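Local coordinates for peptidase M16 C-terminal domain-containing protein (Enterococcus faecalis, PDB 3D3Y) that is of unknown function but is probably related to the M16 metallopeptidases, with an M16-type inactive domain and a predicted capacity to bind metal, at residues 264-267 / 268-271; 291-294 / 295-299; 388-391 / 392-396. One frame throughout, in Å; residues are numbered along the deposited sequence.

Interaction 1: residues 264-267 / 268-271. With EDO (1,2-ethanediol), chain H.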
# COMPACT_ATOMS: atom_id res chain seq x y z
N ASP A 264 15.92 7.24 -7.07
CA ASP A 264 15.98 8.44 -6.25
C ASP A 264 14.87 9.48 -6.62
O ASP A 264 15.08 10.67 -6.46
CB ASP A 264 17.39 9.04 -6.37
CG ASP A 264 17.73 9.99 -5.23
OD1 ASP A 264 17.43 9.66 -4.05
OD2 ASP A 264 18.33 11.05 -5.53
N ILE A 265 13.71 9.04 -7.12
CA ILE A 265 12.63 9.97 -7.45
C ILE A 265 11.40 9.70 -6.59
O ILE A 265 10.92 8.57 -6.53
CB ILE A 265 12.25 9.93 -8.95
CG1 ILE A 265 13.43 10.40 -9.83
CG2 ILE A 265 11.01 10.80 -9.22
CD1 ILE A 265 13.27 9.95 -11.28
N TYR A 266 10.87 10.75 -5.96
CA TYR A 266 9.81 10.60 -4.95
C TYR A 266 8.60 11.42 -5.29
O TYR A 266 8.67 12.35 -6.11
CB TYR A 266 10.33 10.97 -3.55
CG TYR A 266 11.38 9.99 -3.08
CD1 TYR A 266 11.05 8.92 -2.25
CD2 TYR A 266 12.70 10.10 -3.52
CE1 TYR A 266 12.00 7.99 -1.85
CE2 TYR A 266 13.68 9.17 -3.12
CZ TYR A 266 13.32 8.13 -2.29
OH TYR A 266 14.26 7.21 -1.90
N TYR A 267 7.49 11.07 -4.66
CA TYR A 267 6.25 11.80 -4.79
C TYR A 267 6.55 13.27 -4.51
O TYR A 267 7.22 13.58 -3.54
CB TYR A 267 5.29 11.27 -3.74
CG TYR A 267 3.90 11.79 -3.82
CD1 TYR A 267 2.95 11.17 -4.64
CD2 TYR A 267 3.52 12.89 -3.06
CE1 TYR A 267 1.63 11.66 -4.69
CE2 TYR A 267 2.23 13.38 -3.08
CZ TYR A 267 1.28 12.77 -3.90
OH TYR A 267 0.01 13.28 -3.86
N GLY A 268 6.08 14.17 -5.37
CA GLY A 268 6.36 15.59 -5.21
C GLY A 268 7.71 16.11 -5.71
O GLY A 268 7.98 17.32 -5.63
N ASP A 269 8.56 15.23 -6.24
CA ASP A 269 9.88 15.64 -6.78
C ASP A 269 9.74 16.19 -8.20
O ASP A 269 8.79 15.89 -8.91
CB ASP A 269 10.84 14.45 -6.85
CG ASP A 269 11.56 14.17 -5.53
OD1 ASP A 269 11.38 14.94 -4.58
OD2 ASP A 269 12.29 13.14 -5.45
N SER A 270 10.74 16.96 -8.62
CA SER A 270 10.83 17.52 -9.96
C SER A 270 10.55 16.54 -11.11
O SER A 270 9.76 16.86 -12.00
CB SER A 270 12.20 18.18 -10.13
OG SER A 270 12.34 19.22 -9.14
N TYR A 271 11.18 15.35 -11.06
CA TYR A 271 11.02 14.32 -12.08
C TYR A 271 9.92 13.28 -11.82
O TYR A 271 9.85 12.25 -12.52
CB TYR A 271 12.36 13.65 -12.40
CG TYR A 271 13.26 14.59 -13.21
CD1 TYR A 271 13.13 14.68 -14.61
CD2 TYR A 271 14.18 15.44 -12.58
CE1 TYR A 271 13.92 15.57 -15.37
CE2 TYR A 271 14.98 16.33 -13.34
CZ TYR A 271 14.83 16.38 -14.73
OH TYR A 271 15.59 17.24 -15.50
C1 EDO H . 14.54 16.89 -6.93
O1 EDO H . 14.97 16.83 -8.28
C2 EDO H . 13.16 17.49 -6.97
O2 EDO H . 12.60 17.55 -5.67
O HOH W 1 9.26 15.32 -2.59
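D269 folds its side chain back over the type II beta turn that runs from Y266 to D269, and its atoms meet the start of that turn one after another. CB lies 3.1 Å from Y266 O, the carbonyl that also accepts the turn's closing bond from D269 N (2.9 Å). With CG placed anti to the carbonyl carbon (chi1 -84°), the carboxylate stays beside the backbone N and faces the amide of Y266. OD2 takes the hydrogen bond from Y266 N at 2.8 Å; the N-H comes in from above the carboxylate plane and the bond is bent, 142° at the hydrogen. The same oxygen lies near the plane of the Y266 ring, at its edge, 3.6 Å from Y266 CD2. OD1 meets a water that donates both to it and to Y267 O, bridging side chain and backbone; a 1,2-ethanediol, probably from the crystallisation liquor, adds a weak bond. The turn is thus held by the N-H groups of Y266 and D269, while G268 takes its left-handed third position. Beyond the turn, I265 CD1 reaches Y271 CB at 4.0 Å, an apolar contact between the two ends of the loop. The loop links strand 255-262 to helix 272-284, with Y271 as N-cap of that helix. I265 and Y271 both pack on helix 400-409 through V406, Y267 meets the rings of F311 and Y272, and Y266 OH is anchored on Y235 O.

Interaction 2: residues 291-294 / 295-299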
# COMPACT_ATOMS: atom_id res chain seq x y z
N PHE A 291 7.71 -4.92 -23.30
CA PHE A 291 6.64 -5.78 -23.86
C PHE A 291 6.91 -6.05 -25.32
O PHE A 291 6.91 -7.20 -25.77
CB PHE A 291 5.24 -5.17 -23.66
CG PHE A 291 4.10 -6.16 -23.87
CD1 PHE A 291 3.41 -6.72 -22.78
CD2 PHE A 291 3.73 -6.55 -25.17
CE1 PHE A 291 2.34 -7.65 -23.00
CE2 PHE A 291 2.67 -7.48 -25.39
CZ PHE A 291 1.98 -8.02 -24.31
N MSE A 292 7.14 -4.98 -26.08
CA MSE A 292 7.30 -5.08 -27.52
C MSE A 292 8.58 -5.77 -28.01
O MSE A 292 8.59 -6.33 -29.09
CB MSE A 292 7.16 -3.69 -28.18
CG MSE A 292 5.78 -3.04 -27.97
SE MSE A 292 4.36 -4.21 -28.71
CE MSE A 292 4.99 -4.37 -30.54
N ASN A 293 9.64 -5.72 -27.23
CA ASN A 293 10.94 -6.22 -27.70
C ASN A 293 11.44 -7.47 -27.00
O ASN A 293 12.11 -8.29 -27.63
CB ASN A 293 11.99 -5.10 -27.61
CG ASN A 293 11.76 -4.03 -28.64
OD1 ASN A 293 12.11 -4.21 -29.79
ND2 ASN A 293 11.10 -2.95 -28.25
N VAL A 294 11.15 -7.62 -25.72
CA VAL A 294 11.59 -8.83 -25.02
C VAL A 294 10.48 -9.90 -25.08
O VAL A 294 10.75 -11.04 -25.40
CB VAL A 294 11.99 -8.59 -23.55
CG1 VAL A 294 12.67 -9.85 -22.98
CG2 VAL A 294 12.89 -7.36 -23.41
N ARG A 295 9.25 -9.51 -24.80
CA ARG A 295 8.14 -10.46 -24.89
C ARG A 295 7.74 -10.76 -26.35
O ARG A 295 7.80 -11.91 -26.80
CB ARG A 295 6.95 -9.93 -24.11
CG ARG A 295 5.75 -10.86 -24.14
CD ARG A 295 4.60 -10.22 -23.40
NE ARG A 295 3.43 -11.10 -23.40
CZ ARG A 295 2.56 -11.19 -22.39
NH1 ARG A 295 2.72 -10.46 -21.28
NH2 ARG A 295 1.54 -12.02 -22.50
N GLU A 296 7.30 -9.73 -27.07
CA GLU A 296 7.07 -9.86 -28.50
C GLU A 296 8.44 -9.79 -29.17
O GLU A 296 9.46 -9.50 -28.52
CB GLU A 296 6.17 -8.73 -29.02
CG GLU A 296 4.88 -8.54 -28.21
CD GLU A 296 3.76 -9.51 -28.60
OE1 GLU A 296 3.85 -10.12 -29.68
OE2 GLU A 296 2.78 -9.67 -27.85
N LYS A 297 8.46 -10.07 -30.47
CA LYS A 297 9.66 -9.99 -31.29
C LYS A 297 10.71 -11.05 -30.92
O LYS A 297 10.85 -12.02 -31.66
CB LYS A 297 10.22 -8.56 -31.32
CG LYS A 297 9.19 -7.57 -31.89
CD LYS A 297 9.82 -6.27 -32.32
CE LYS A 297 8.82 -5.13 -32.26
NZ LYS A 297 9.56 -3.84 -32.00
N GLU A 298 11.39 -10.90 -29.79
CA GLU A 298 12.41 -11.89 -29.42
C GLU A 298 11.80 -13.14 -28.77
O GLU A 298 12.45 -14.17 -28.73
CB GLU A 298 13.51 -11.29 -28.54
CG GLU A 298 14.14 -10.02 -29.10
CD GLU A 298 15.41 -10.25 -29.90
OE1 GLU A 298 15.72 -11.41 -30.28
OE2 GLU A 298 16.11 -9.22 -30.15
N HIS A 299 10.56 -13.04 -28.29
CA HIS A 299 9.88 -14.15 -27.63
C HIS A 299 10.75 -14.77 -26.50
O HIS A 299 10.83 -15.99 -26.36
CB HIS A 299 9.43 -15.25 -28.65
CG HIS A 299 8.73 -14.71 -29.88
ND1 HIS A 299 7.63 -13.88 -29.82
CD2 HIS A 299 8.98 -14.91 -31.20
CE1 HIS A 299 7.23 -13.58 -31.05
NE2 HIS A 299 8.04 -14.19 -31.90
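E296 N donates to F291 O at 2.9 Å with an angle of 177° at the hydrogen, a nearly linear bond that approaches along the C=O axis. Its i to i+5 spacing is that of a pi-type turn, a wider last turn for helix 289-295, and E296 is where the chain leaves helical geometry. Two weaker bonds follow: E298 N to N293 O at 3.5 Å, and K297 NZ to N293 OD1 at 3.4 Å. The amide of N293 is held more firmly at its other atom, ND2, by K289 O.

Outward from this backbone frame, R295 lies alongside F291. With CG anti to the backbone N (chi1 -179°) and the chain extended as far as NE, R295 runs across one face of the ring: CD sits 3.6 Å from the ring centroid in a CH-pi contact, and NH1 comes 3.3 Å from F291 CE1. Ring and guanidinium planes are 22° apart. E296 bends at chi2 and brings OE2 to 3.3 Å from F291 CE2. V294 faces helix 326-341 through V329 and L332.

The chemistry is therefore mixed: one strong backbone bond closes the helix, and the two further hydrogen bonds, one of them backbone to backbone, are weak. R295 lends F291 its CD and its guanidinium face, E296 sets a carboxylate oxygen near the ring, and K297 lays its methylenes by M292 O.

Interaction 3: residues 388-391 / 392-396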
# COMPACT_ATOMS: atom_id res chain seq x y z
N ALA A 388 -6.71 18.23 -10.05
CA ALA A 388 -6.83 17.27 -11.14
C ALA A 388 -6.39 17.93 -12.45
O ALA A 388 -5.67 17.32 -13.22
CB ALA A 388 -8.25 16.73 -11.24
N GLU A 389 -6.83 19.16 -12.69
CA GLU A 389 -6.38 19.94 -13.85
C GLU A 389 -4.84 20.07 -13.96
O GLU A 389 -4.29 19.89 -15.04
CB GLU A 389 -7.06 21.33 -13.89
CG GLU A 389 -6.54 22.23 -15.01
CD GLU A 389 -7.40 23.48 -15.28
OE1 GLU A 389 -8.29 23.82 -14.46
OE2 GLU A 389 -7.18 24.12 -16.34
N GLU A 390 -4.16 20.37 -12.86
CA GLU A 390 -2.71 20.51 -12.90
C GLU A 390 -1.99 19.16 -13.06
O GLU A 390 -0.96 19.07 -13.73
CB GLU A 390 -2.18 21.25 -11.67
CG GLU A 390 -0.62 21.32 -11.60
CD GLU A 390 0.02 22.25 -12.66
OE1 GLU A 390 -0.72 23.00 -13.32
OE2 GLU A 390 1.28 22.25 -12.82
N TRP A 391 -2.54 18.13 -12.44
CA TRP A 391 -1.98 16.77 -12.58
C TRP A 391 -1.95 16.40 -14.06
O TRP A 391 -0.90 16.01 -14.60
CB TRP A 391 -2.81 15.77 -11.75
CG TRP A 391 -2.14 14.44 -11.62
CD1 TRP A 391 -1.38 13.99 -10.57
CD2 TRP A 391 -2.15 13.38 -12.60
NE1 TRP A 391 -0.91 12.72 -10.83
CE2 TRP A 391 -1.37 12.32 -12.06
CE3 TRP A 391 -2.76 13.22 -13.85
CZ2 TRP A 391 -1.18 11.10 -12.74
CZ3 TRP A 391 -2.56 12.01 -14.53
CH2 TRP A 391 -1.78 10.97 -13.98
N ILE A 392 -3.09 16.55 -14.71
CA ILE A 392 -3.23 16.27 -16.15
C ILE A 392 -2.29 17.14 -17.01
O ILE A 392 -1.64 16.64 -17.93
CB ILE A 392 -4.72 16.43 -16.59
CG1 ILE A 392 -5.54 15.23 -16.10
CG2 ILE A 392 -4.86 16.57 -18.13
CD1 ILE A 392 -6.99 15.56 -15.79
N ALA A 393 -2.23 18.43 -16.72
CA ALA A 393 -1.30 19.32 -17.41
C ALA A 393 0.17 18.84 -17.28
O ALA A 393 0.95 18.83 -18.25
CB ALA A 393 -1.45 20.74 -16.88
N ARG A 394 0.54 18.40 -16.09
CA ARG A 394 1.91 17.96 -15.87
C ARG A 394 2.21 16.67 -16.62
O ARG A 394 3.30 16.55 -17.22
CB ARG A 394 2.23 17.89 -14.38
CG ARG A 394 2.50 19.30 -13.82
CD ARG A 394 2.88 19.26 -12.37
NE ARG A 394 3.02 20.60 -11.83
CZ ARG A 394 3.73 20.88 -10.73
NH1 ARG A 394 4.37 19.90 -10.08
NH2 ARG A 394 3.83 22.12 -10.30
N ILE A 395 1.27 15.72 -16.64
CA ILE A 395 1.43 14.55 -17.52
C ILE A 395 1.60 14.94 -19.00
O ILE A 395 2.54 14.48 -19.70
CB ILE A 395 0.27 13.52 -17.35
CG1 ILE A 395 0.39 12.85 -15.97
CG2 ILE A 395 0.33 12.44 -18.43
CD1 ILE A 395 1.63 11.89 -15.81
N ASN A 396 0.70 15.79 -19.48
CA ASN A 396 0.78 16.31 -20.86
C ASN A 396 2.10 16.99 -21.24
O ASN A 396 2.54 16.87 -22.38
CB ASN A 396 -0.40 17.24 -21.15
CG ASN A 396 -1.69 16.50 -21.40
OD1 ASN A 396 -1.71 15.38 -21.96
ND2 ASN A 396 -2.78 17.09 -20.99
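W391 and I395, one helical turn apart, point the same way and lie side by side, so that the isoleucine is laid over a face of the indole. I395 CG1 stands 3.6 Å from the centroid of the six-membered ring and 23° off its normal, a CH-pi contact displaced toward the rim, with CZ3 of W391 the nearest ring atom at 3.4 Å. The indole gets there because CG of W391 is anti to the backbone N (chi1 -168°), which lets the six-membered ring, projecting outward from the helix, lean over toward I395. I392 takes the neighbouring position: its CG1 is 4.1 Å from W391 CE3, and its CD1 rests against A388 O.

E390 and R394 form a second i to i+4 pair, turned quite differently. The glutamate bends at chi2 while the arginine stays extended from CG to NE, and OE2 of E390 receives NE of R394 at 2.6 Å in a salt bridge. The oxygen uses its anti lone pair and lies close to the guanidinium plane, at the edge of the group, although carboxylate and guanidinium planes stand 78° apart. This is a one-point grip through NE, not a paired, two-pronged one.

Both pairs ride on regular alpha-helical bonds, among them R394 N to E390 O and I395 N to W391 O, the latter at 3.0 Å. Helix 388-397 packs against two others. Y361 of helix 347-364 stacks on W391, and that helix also meets I392 through K358 and I362; F273 of helix 272-284 meets W391 edge to face and touches both R394 and I395.

How the interactions relate
All three contacts are local, and they follow one another along the chain. Interactions 1 and 3 are neighbours in space, with centres 16 Å apart and nearest atoms about 6 Å apart; helix 272-284 connects them, since the 264-271 loop leads into it and its F273 packs on helix 388-397. Interaction 2 is more remote, its centre about 30 Å from that of interaction 1 and 31 Å from that of interaction 3, at the end of helix 289-295. Interactions 1 and 2 both belong to the part of the chain assigned to the M16 inactive domain. The 1,2-ethanediol beside interaction 1 is probably a crystallisation additive, and no metal belongs to any of the three contacts.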